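Local coordinates for carboxyvinyl-carboxyphosphonate phosphorylmutase (Bacillus anthracis, PDB 4IQD), which belongs to the phosphoenolpyruvate phosphomutase family of enzymes, which are built on a TIM-barrel fold, at residues 98-111 with 148-160. Residues are numbered along the deposited sequence; the frame is centred on the assembly and turned at random.
Sequences TGFGGVLNVARTAV and QKIKAIKEVAPSL
Lys149 reaches from its helix into the loop before helix 103-111 and puts its ammonium between two backbone carbonyls. NZ donates to Gly101 O at 2.8 Å, almost straight down the carbonyl (C=O...N angle 179°); a second bond, to Thr98 O, is modelled at 2.4 Å, too short for its length to be trusted. Beyond CG the lysine chain is fully extended, which carries NZ past the first turn of the neighbouring helix. The loop ends at the N-cap residue Gly102, whose N bonds to Asn105 OD1 in the carbonyl plane.

The apolar contact starts on the same lysine: CG2 of Val106 lies against its methylenes, 3.6 Å from CD, crossing it at about a right angle. The other methyl, CG1, anti to the backbone N (chi1 167°), meets Ile153 CG1, also at 3.6 Å. These are neighbouring outer helices of the TIM barrel, following strands 92-95 and 120-124 and crossing at -39°; Ile153 also rests on Ile162 of strand 161-166. The axes come within 8.7 Å, consistent with the alanines at the interface: Ala152 CB lies over Val103 O, Ala107 CB touches Val156 CG2, and Ala110 CB meets Ala157 CB at 4.0 Å. Val111 CG2 packs obliquely on Val156 CG1 at 3.5 Å.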
ATOM      1  N   THR A  98      16.897   9.298  10.866  1.00 20.88           N
ATOM      2  CA  THR A  98      18.196   9.508  11.493  1.00 20.84           C
ATOM      3  C   THR A  98      18.983   8.207  11.666  1.00 23.59           C
ATOM      4  O   THR A  98      20.012   8.181  12.339  1.00 23.66           O
ATOM      5  CB  THR A  98      18.051  10.196  12.860  1.00 25.81           C
ATOM      6  OG1 THR A  98      17.477   9.280  13.798  1.00 28.18           O
ATOM      7  CG2 THR A  98      17.157  11.421  12.746  1.00 24.62           C
ATOM      8  N   GLY A  99      18.496   7.130  11.056  1.00 21.75           N
ATOM      9  CA  GLY A  99      19.178   5.851  11.119  1.00 22.44           C
ATOM     10  C   GLY A  99      18.582   4.911  12.146  1.00 23.80           C
ATOM     11  O   GLY A  99      19.127   3.838  12.405  1.00 24.69           O
ATOM     12  N   PHE A 100      17.464   5.328  12.733  1.00 27.11           N
ATOM     13  CA  PHE A 100      16.708   4.512  13.680  1.00 24.21           C
ATOM     14  C   PHE A 100      17.531   4.107  14.893  1.00 23.86           C
ATOM     15  O   PHE A 100      17.538   2.946  15.291  1.00 24.57           O
ATOM     16  CB  PHE A 100      16.125   3.278  12.988  1.00 25.22           C
ATOM     17  CG  PHE A 100      15.433   3.587  11.695  1.00 25.26           C
ATOM     18  CD1 PHE A 100      14.136   4.069  11.688  1.00 28.36           C
ATOM     19  CD2 PHE A 100      16.083   3.405  10.487  1.00 24.89           C
ATOM     20  CE1 PHE A 100      13.496   4.363  10.502  1.00 27.38           C
ATOM     21  CE2 PHE A 100      15.451   3.695   9.296  1.00 25.08           C
ATOM     22  CZ  PHE A 100      14.154   4.176   9.303  1.00 27.48           C
ATOM     23  N   GLY A 101      18.218   5.078  15.481  1.00 25.67           N
ATOM     24  CA  GLY A 101      19.006   4.829  16.670  1.00 26.75           C
ATOM     25  C   GLY A 101      20.399   5.411  16.567  1.00 30.57           C
ATOM     26  O   GLY A 101      20.606   6.449  15.939  1.00 32.56           O
ATOM     27  N   GLY A 102      21.359   4.733  17.184  1.00 28.56           N
ATOM     28  CA  GLY A 102      22.722   5.217  17.238  1.00 29.56           C
ATOM     29  C   GLY A 102      23.583   4.757  16.082  1.00 30.28           C
ATOM     30  O   GLY A 102      23.080   4.257  15.076  1.00 32.24           O
ATOM     31  N   VAL A 103      24.890   4.936  16.241  1.00 31.46           N
ATOM     32  CA  VAL A 103      25.864   4.565  15.225  1.00 29.17           C
ATOM     33  C   VAL A 103      25.704   3.108  14.832  1.00 24.85           C
ATOM     34  O   VAL A 103      25.791   2.763  13.658  1.00 28.29           O
ATOM     35  CB  VAL A 103      27.309   4.842  15.711  1.00 30.22           C
ATOM     36  CG1 VAL A 103      28.248   3.700  15.353  1.00 32.81           C
ATOM     37  CG2 VAL A 103      27.816   6.155  15.138  1.00 30.94           C
ATOM     38  N   LEU A 104      25.437   2.261  15.818  1.00 25.22           N
ATOM     39  CA  LEU A 104      25.278   0.839  15.563  1.00 24.24           C
ATOM     40  C   LEU A 104      23.973   0.547  14.837  1.00 21.17           C
ATOM     41  O   LEU A 104      23.940  -0.276  13.929  1.00 23.67           O
ATOM     42  CB  LEU A 104      25.364   0.055  16.868  1.00 27.90           C
ATOM     43  CG  LEU A 104      26.693   0.265  17.588  1.00 32.72           C
ATOM     44  CD1 LEU A 104      26.704  -0.480  18.902  1.00 35.71           C
ATOM     45  CD2 LEU A 104      27.860  -0.164  16.706  1.00 22.79           C
ATOM     46  N   ASN A 105      22.903   1.224  15.236  1.00 20.88           N
ATOM     47  CA  ASN A 105      21.630   1.107  14.543  1.00 20.51           C
ATOM     48  C   ASN A 105      21.731   1.596  13.107  1.00 24.98           C
ATOM     49  O   ASN A 105      21.190   0.980  12.192  1.00 26.07           O
ATOM     50  CB  ASN A 105      20.548   1.891  15.277  1.00 22.47           C
ATOM     51  CG  ASN A 105      20.268   1.339  16.654  1.00 25.41           C
ATOM     52  OD1 ASN A 105      20.531   1.991  17.660  1.00 26.14           O
ATOM     53  ND2 ASN A 105      19.734   0.126  16.706  1.00 24.20           N
ATOM     54  N   VAL A 106      22.429   2.710  12.924  1.00 25.99           N
ATOM     55  CA  VAL A 106      22.665   3.264  11.597  1.00 23.68           C
ATOM     56  C   VAL A 106      23.434   2.258  10.759  1.00 23.24           C
ATOM     57  O   VAL A 106      23.179   2.098   9.565  1.00 25.22           O
ATOM     58  CB  VAL A 106      23.462   4.576  11.681  1.00 29.36           C
ATOM     59  CG1 VAL A 106      23.976   4.984  10.315  1.00 32.69           C
ATOM     60  CG2 VAL A 106      22.604   5.671  12.274  1.00 27.04           C
ATOM     61  N   ALA A 107      24.364   1.565  11.403  1.00 25.18           N
ATOM     62  CA  ALA A 107      25.166   0.547  10.740  1.00 27.29           C
ATOM     63  C   ALA A 107      24.315  -0.618  10.238  1.00 26.03           C
ATOM     64  O   ALA A 107      24.539  -1.124   9.142  1.00 25.49           O
ATOM     65  CB  ALA A 107      26.257   0.043  11.673  1.00 30.02           C
ATOM     66  N   ARG A 108      23.346  -1.041  11.044  1.00 24.56           N
ATOM     67  CA  ARG A 108      22.474  -2.155  10.672  1.00 26.87           C
ATOM     68  C   ARG A 108      21.455  -1.736   9.617  1.00 24.52           C
ATOM     69  O   ARG A 108      21.137  -2.500   8.706  1.00 23.14           O
ATOM     70  CB  ARG A 108      21.763  -2.733  11.901  1.00 27.29           C
ATOM     71  CG  ARG A 108      20.459  -3.450  11.580  1.00 30.57           C
ATOM     72  CD  ARG A 108      20.374  -4.816  12.238  1.00 36.52           C
ATOM     73  NE  ARG A 108      19.201  -5.561  11.788  1.00 41.38           N
ATOM     74  CZ  ARG A 108      18.180  -5.901  12.569  1.00 43.99           C
ATOM     75  NH1 ARG A 108      17.156  -6.578  12.064  1.00 48.18           N
ATOM     76  NH2 ARG A 108      18.182  -5.573  13.854  1.00 41.99           N
ATOM     77  N   THR A 109      20.944  -0.517   9.753  1.00 27.07           N
ATOM     78  CA  THR A 109      20.030   0.040   8.771  1.00 26.07           C
ATOM     79  C   THR A 109      20.685   0.038   7.396  1.00 27.21           C
ATOM     80  O   THR A 109      20.057  -0.313   6.400  1.00 27.61           O
ATOM     81  CB  THR A 109      19.609   1.470   9.156  1.00 24.44           C
ATOM     82  OG1 THR A 109      18.836   1.425  10.360  1.00 23.65           O
ATOM     83  CG2 THR A 109      18.776   2.102   8.055  1.00 27.59           C
ATOM     84  N   ALA A 110      21.965   0.403   7.359  1.00 27.50           N
ATOM     85  CA  ALA A 110      22.727   0.442   6.117  1.00 27.25           C
ATOM     86  C   ALA A 110      22.827  -0.932   5.467  1.00 28.95           C
ATOM     87  O   ALA A 110      22.709  -1.056   4.251  1.00 33.86           O
ATOM     88  CB  ALA A 110      24.116   1.015   6.361  1.00 29.23           C
ATOM     89  N   VAL A 111      23.047  -1.962   6.274  1.00 29.17           N
ATOM     90  CA  VAL A 111      23.155  -3.317   5.748  1.00 26.85           C
ATOM     91  C   VAL A 111      21.821  -3.781   5.191  1.00 23.45           C
ATOM     92  O   VAL A 111      21.759  -4.359   4.109  1.00 29.16           O
ATOM     93  CB  VAL A 111      23.595  -4.314   6.826  1.00 31.53           C
ATOM     94  CG1 VAL A 111      23.771  -5.695   6.222  1.00 36.08           C
ATOM     95  CG2 VAL A 111      24.878  -3.854   7.477  1.00 32.32           C
ATOM     96  N   GLN A 148      29.517  11.293  12.419  1.00 24.31           N
ATOM     97  CA  GLN A 148      29.847   9.935  12.822  1.00 25.32           C
ATOM     98  C   GLN A 148      28.911   8.915  12.182  1.00 27.32           C
ATOM     99  O   GLN A 148      29.346   7.851  11.745  1.00 28.81           O
ATOM    100  CB  GLN A 148      29.802   9.817  14.338  1.00 29.07           C
ATOM    101  CG  GLN A 148      30.864  10.637  15.028  1.00 31.74           C
ATOM    102  CD  GLN A 148      30.708  10.626  16.526  1.00 37.46           C
ATOM    103  OE1 GLN A 148      29.594  10.548  17.043  1.00 39.06           O
ATOM    104  NE2 GLN A 148      31.825  10.696  17.237  1.00 41.70           N
ATOM    105  N   LYS A 149      27.626   9.247  12.121  1.00 26.86           N
ATOM    106  CA  LYS A 149      26.644   8.371  11.498  1.00 18.25           C
ATOM    107  C   LYS A 149      26.945   8.145  10.019  1.00 20.69           C
ATOM    108  O   LYS A 149      26.810   7.033   9.515  1.00 21.24           O
ATOM    109  CB  LYS A 149      25.233   8.929  11.666  1.00 20.28           C
ATOM    110  CG  LYS A 149      24.676   8.773  13.066  1.00 25.30           C
ATOM    111  CD  LYS A 149      23.194   9.090  13.109  1.00 27.59           C
ATOM    112  CE  LYS A 149      22.574   8.621  14.413  1.00 30.14           C
ATOM    113  NZ  LYS A 149      21.097   8.796  14.435  1.00 32.94           N
ATOM    114  N   ILE A 150      27.349   9.206   9.328  1.00 17.78           N
ATOM    115  CA  ILE A 150      27.698   9.110   7.919  1.00 17.63           C
ATOM    116  C   ILE A 150      28.927   8.226   7.748  1.00 22.40           C
ATOM    117  O   ILE A 150      28.977   7.377   6.859  1.00 23.02           O
ATOM    118  CB  ILE A 150      27.945  10.503   7.314  1.00 18.71           C
ATOM    119  CG1 ILE A 150      26.648  11.315   7.329  1.00 20.22           C
ATOM    120  CG2 ILE A 150      28.481  10.391   5.902  1.00 18.57           C
ATOM    121  CD1 ILE A 150      26.803  12.745   6.867  1.00 16.97           C
ATOM    122  N   LYS A 151      29.907   8.421   8.624  1.00 25.34           N
ATOM    123  CA  LYS A 151      31.119   7.609   8.628  1.00 25.10           C
ATOM    124  C   LYS A 151      30.795   6.147   8.880  1.00 24.19           C
ATOM    125  O   LYS A 151      31.440   5.258   8.324  1.00 25.16           O
ATOM    126  CB  LYS A 151      32.096   8.111   9.693  1.00 30.44           C
ATOM    127  CG  LYS A 151      32.715   9.463   9.385  1.00 31.35           C
ATOM    128  CD  LYS A 151      33.292  10.118  10.631  1.00 33.02           C
ATOM    129  CE  LYS A 151      34.460   9.338  11.207  1.00 34.06           C
ATOM    130  NZ  LYS A 151      35.075  10.069  12.356  1.00 35.63           N
ATOM    131  N   ALA A 152      29.798   5.906   9.726  1.00 23.99           N
ATOM    132  CA  ALA A 152      29.330   4.551   9.994  1.00 24.24           C
ATOM    133  C   ALA A 152      28.799   3.899   8.721  1.00 25.00           C
ATOM    134  O   ALA A 152      29.070   2.729   8.447  1.00 23.74           O
ATOM    135  CB  ALA A 152      28.262   4.565  11.067  1.00 23.70           C
ATOM    136  N   ILE A 153      28.045   4.663   7.941  1.00 23.82           N
ATOM    137  CA  ILE A 153      27.521   4.163   6.680  1.00 24.25           C
ATOM    138  C   ILE A 153      28.639   3.875   5.682  1.00 25.84           C
ATOM    139  O   ILE A 153      28.710   2.774   5.140  1.00 28.66           O
ATOM    140  CB  ILE A 153      26.509   5.136   6.064  1.00 17.99           C
ATOM    141  CG1 ILE A 153      25.332   5.339   7.016  1.00 19.97           C
ATOM    142  CG2 ILE A 153      26.015   4.612   4.734  1.00 17.96           C
ATOM    143  CD1 ILE A 153      24.284   6.286   6.497  1.00 21.16           C
ATOM    144  N   LYS A 154      29.513   4.855   5.456  1.00 25.48           N
ATOM    145  CA  LYS A 154      30.646   4.685   4.545  1.00 24.02           C
ATOM    146  C   LYS A 154      31.493   3.481   4.923  1.00 23.84           C
ATOM    147  O   LYS A 154      32.099   2.840   4.069  1.00 25.26           O
ATOM    148  CB  LYS A 154      31.544   5.926   4.539  1.00 26.43           C
ATOM    149  CG  LYS A 154      30.939   7.170   3.910  1.00 27.30           C
ATOM    150  CD  LYS A 154      30.391   6.898   2.517  1.00 27.01           C
ATOM    151  CE  LYS A 154      31.453   6.408   1.546  1.00 28.28           C
ATOM    152  NZ  LYS A 154      30.832   5.980   0.257  1.00 25.65           N
ATOM    153  N   GLU A 155      31.536   3.187   6.215  1.00 24.20           N
ATOM    154  CA  GLU A 155      32.322   2.072   6.712  1.00 28.96           C
ATOM    155  C   GLU A 155      31.697   0.722   6.376  1.00 30.95           C
ATOM    156  O   GLU A 155      32.355  -0.155   5.819  1.00 29.64           O
ATOM    157  CB  GLU A 155      32.513   2.189   8.221  1.00 32.91           C
ATOM    158  CG  GLU A 155      33.299   1.038   8.808  1.00 39.30           C
ATOM    159  CD  GLU A 155      34.611   0.815   8.086  1.00 44.63           C
ATOM    160  OE1 GLU A 155      35.321   1.810   7.830  1.00 43.88           O
ATOM    161  OE2 GLU A 155      34.926  -0.352   7.767  1.00 46.96           O
ATOM    162  N   VAL A 156      30.425   0.561   6.717  1.00 31.30           N
ATOM    163  CA  VAL A 156      29.767  -0.733   6.584  1.00 30.33           C
ATOM    164  C   VAL A 156      29.203  -0.951   5.183  1.00 26.14           C
ATOM    165  O   VAL A 156      29.160  -2.078   4.692  1.00 25.01           O
ATOM    166  CB  VAL A 156      28.650  -0.907   7.635  1.00 32.77           C
ATOM    167  CG1 VAL A 156      28.048  -2.291   7.546  1.00 36.22           C
ATOM    168  CG2 VAL A 156      29.202  -0.677   9.026  1.00 35.77           C
ATOM    169  N   ALA A 157      28.787   0.131   4.535  1.00 22.18           N
ATOM    170  CA  ALA A 157      28.139   0.034   3.231  1.00 19.67           C
ATOM    171  C   ALA A 157      28.679   1.052   2.233  1.00 24.55           C
ATOM    172  O   ALA A 157      28.006   2.037   1.929  1.00 27.90           O
ATOM    173  CB  ALA A 157      26.638   0.204   3.388  1.00 19.18           C
ATOM    174  N   PRO A 158      29.888   0.813   1.704  1.00 24.62           N
ATOM    175  CA  PRO A 158      30.513   1.777   0.791  1.00 25.10           C
ATOM    176  C   PRO A 158      29.814   1.828  -0.562  1.00 27.20           C
ATOM    177  O   PRO A 158      30.081   2.729  -1.353  1.00 28.96           O
ATOM    178  CB  PRO A 158      31.938   1.234   0.624  1.00 28.87           C
ATOM    179  CG  PRO A 158      32.122   0.242   1.736  1.00 29.95           C
ATOM    180  CD  PRO A 158      30.766  -0.336   1.968  1.00 27.27           C
ATOM    181  N   SER A 159      28.930   0.871  -0.821  1.00 28.04           N
ATOM    182  CA  SER A 159      28.222   0.804  -2.093  1.00 27.73           C
ATOM    183  C   SER A 159      26.929   1.608  -2.047  1.00 26.64           C
ATOM    184  O   SER A 159      26.152   1.606  -2.995  1.00 26.79           O
ATOM    185  CB  SER A 159      27.922  -0.652  -2.455  1.00 29.77           C
ATOM    186  OG  SER A 159      27.277  -1.318  -1.384  1.00 31.53           O
ATOM    187  N   LEU A 160      26.713   2.301  -0.936  1.00 27.20           N
ATOM    188  CA  LEU A 160      25.477   3.040  -0.717  1.00 30.15           C
ATOM    189  C   LEU A 160      25.666   4.538  -0.941  1.00 28.57           C
ATOM    190  O   LEU A 160      26.481   5.177  -0.277  1.00 29.24           O
ATOM    191  CB  LEU A 160      24.969   2.786   0.702  1.00 30.15           C
ATOM    192  CG  LEU A 160      23.462   2.641   0.897  1.00 26.27           C
ATOM    193  CD1 LEU A 160      22.891   1.581  -0.037  1.00 27.30           C
ATOM    194  CD2 LEU A 160      23.167   2.288   2.342  1.00 22.36           C
TER